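Local structure of putative lipase/esterase (Lactobacillus plantarum WCFS1, 3BXP) at residues I40-G45 with L71-I76. The protein probably hydrolyses carboxylic esters as an alpha/beta-hydrolase of the esterase/lipase type, although its natural substrate is not established. Residues are numbered along the deposited sequence; the frame is centred on the assembly and turned at random.
Sequences ICPGGG and LNYQLI
Cys41 and Pro42 pack against Leu71 and Tyr73 where two neighbouring parallel strands run out at their C-terminal ends. The sulfur of Cys41 rests on one methyl of Leu71, SG to CD2 3.8 Å, and lies obliquely beside the Tyr73 ring as a sulfur-aromatic contact. Cys41 CB approaches that ring at CD2 and CE2, while Pro42 CD lies 3.8 Å from Tyr73 CE2, the two side chains running past each other in opposite directions. Pro42 CD also meets the carbonyl of Leu71, at 3.1 Å from its O. Between the strands, Leu71 N donates to Ile40 O in an almost straight bond (2.9 Å, 178°). Strands 35-41 and 67-72, joined through helix 54-63, form a beta-alpha-beta crossover of the alpha/beta-hydrolase sheet, and Pro42 to Gly45 continue into a glycine-rich loop. Asn72 centres an inverse gamma turn, closed by a weak bond from Tyr73 N to Leu71 O. With CG set between its backbone N and carbonyl carbon (chi1 56°), Tyr73 reaches across to the loop at Pro42, its side chain touching Ala118 and Val122 of helix 118-129, which follows the probable nucleophile elbow. Tyr73 OH donates to Pro42 O at 2.7 Å, tilted 28° from the carbonyl plane, with that oxygen at the ring edge. Tyr73 OH also accepts a hydrogen bond from a water whose O lies 2.8 Å away and which donates weakly to Gly43 O. A phenylalanine here would probably keep much of the ring packing but leave Pro42 O without its phenolic donor and take from the water its stronger acceptor.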
loop_
_atom_site.group_PDB
_atom_site.type_symbol
_atom_site.label_atom_id
_atom_site.label_comp_id
_atom_site.label_asym_id
_atom_site.label_seq_id
_atom_site.Cartn_x
_atom_site.Cartn_y
_atom_site.Cartn_z
ATOM N N ILE B 40 -16.060 0.407 15.414
ATOM C CA ILE B 40 -15.973 1.314 14.240
ATOM C C ILE B 40 -16.116 2.763 14.709
ATOM O O ILE B 40 -17.138 3.138 15.357
ATOM C CB ILE B 40 -17.045 0.975 13.166
ATOM C CG1 ILE B 40 -16.822 -0.399 12.527
ATOM C CG2 ILE B 40 -17.045 2.073 12.080
ATOM C CD1 ILE B 40 -18.050 -0.918 11.756
ATOM N N CYS B 41 -15.043 3.545 14.490
ATOM C CA CYS B 41 -15.055 4.966 14.718
ATOM C C CYS B 41 -15.310 5.615 13.347
ATOM O O CYS B 41 -14.467 5.555 12.495
ATOM C CB CYS B 41 -13.730 5.445 15.336
ATOM S SG CYS B 41 -13.537 4.854 17.013
ATOM N N PRO B 42 -16.514 6.162 13.124
ATOM C CA PRO B 42 -16.921 6.681 11.806
ATOM C C PRO B 42 -16.122 7.898 11.316
ATOM O O PRO B 42 -15.422 8.592 12.119
ATOM C CB PRO B 42 -18.387 7.079 12.006
ATOM C CG PRO B 42 -18.823 6.402 13.259
ATOM C CD PRO B 42 -17.613 6.274 14.123
ATOM N N GLY B 43 -16.244 8.211 10.041
ATOM C CA GLY B 43 -15.739 9.524 9.571
ATOM C C GLY B 43 -16.617 10.691 9.944
ATOM O O GLY B 43 -17.458 10.574 10.818
ATOM N N GLY B 44 -16.403 11.856 9.294
ATOM C CA GLY B 44 -17.243 12.977 9.531
ATOM C C GLY B 44 -16.537 14.266 9.929
ATOM O O GLY B 44 -17.176 15.222 10.368
ATOM N N GLY B 45 -15.225 14.261 9.785
ATOM C CA GLY B 45 -14.398 15.474 9.939
ATOM C C GLY B 45 -14.543 16.207 11.253
ATOM O O GLY B 45 -14.261 17.415 11.358
ATOM N N LEU B 71 -19.067 3.493 17.505
ATOM C CA LEU B 71 -18.728 4.438 18.572
ATOM C C LEU B 71 -18.813 5.854 18.025
ATOM O O LEU B 71 -18.009 6.248 17.210
ATOM C CB LEU B 71 -17.334 4.176 19.115
ATOM C CG LEU B 71 -16.817 5.367 19.983
ATOM C CD1 LEU B 71 -17.708 5.748 21.162
ATOM C CD2 LEU B 71 -15.367 4.999 20.388
ATOM N N ASN B 72 -19.845 6.584 18.432
ATOM C CA ASN B 72 -20.011 7.961 18.049
ATOM C C ASN B 72 -19.247 8.882 18.993
ATOM O O ASN B 72 -19.792 9.394 19.900
ATOM C CB ASN B 72 -21.504 8.290 18.031
ATOM C CG ASN B 72 -22.208 7.937 16.694
ATOM O OD1 ASN B 72 -21.640 7.369 15.759
ATOM N ND2 ASN B 72 -23.461 8.350 16.601
ATOM N N TYR B 73 -17.965 9.023 18.741
ATOM C CA TYR B 73 -17.005 9.700 19.638
ATOM C C TYR B 73 -17.272 11.217 19.639
ATOM O O TYR B 73 -17.926 11.783 18.753
ATOM C CB TYR B 73 -15.556 9.336 19.229
ATOM C CG TYR B 73 -15.346 9.680 17.784
ATOM C CD1 TYR B 73 -15.108 10.990 17.416
ATOM C CD2 TYR B 73 -15.451 8.714 16.770
ATOM C CE1 TYR B 73 -14.971 11.371 16.072
ATOM C CE2 TYR B 73 -15.339 9.083 15.413
ATOM C CZ TYR B 73 -15.111 10.403 15.072
ATOM O OH TYR B 73 -15.037 10.763 13.733
ATOM N N GLN B 74 -16.712 11.879 20.639
ATOM C CA GLN B 74 -16.861 13.319 20.798
ATOM C C GLN B 74 -16.582 14.106 19.529
ATOM O O GLN B 74 -15.514 13.978 18.904
ATOM C CB GLN B 74 -15.874 13.769 21.870
ATOM C CG GLN B 74 -16.030 15.143 22.331
ATOM C CD GLN B 74 -17.360 15.373 22.971
ATOM O OE1 GLN B 74 -17.707 14.708 23.936
ATOM N NE2 GLN B 74 -18.125 16.320 22.443
ATOM N N LEU B 75 -17.467 15.055 19.246
ATOM C CA LEU B 75 -17.294 15.963 18.109
ATOM C C LEU B 75 -17.075 17.378 18.643
ATOM O O LEU B 75 -17.155 17.633 19.868
ATOM C CB LEU B 75 -18.558 15.989 17.255
ATOM C CG LEU B 75 -18.996 14.654 16.688
ATOM C CD1 LEU B 75 -20.346 14.799 15.986
ATOM C CD2 LEU B 75 -17.852 14.130 15.790
ATOM N N ILE B 76 -16.827 18.298 17.719
ATOM C CA ILE B 76 -16.510 19.692 18.119
ATOM C C ILE B 76 -17.811 20.477 18.325
ATOM O O ILE B 76 -17.780 21.613 18.687
ATOM C CB ILE B 76 -15.544 20.435 17.125
ATOM C CG1 ILE B 76 -16.157 20.633 15.744
ATOM C CG2 ILE B 76 -14.213 19.746 16.959
ATOM C CD1 ILE B 76 -15.406 21.705 14.950
HETATM O O HOH W 1 -16.169 13.059 12.680
#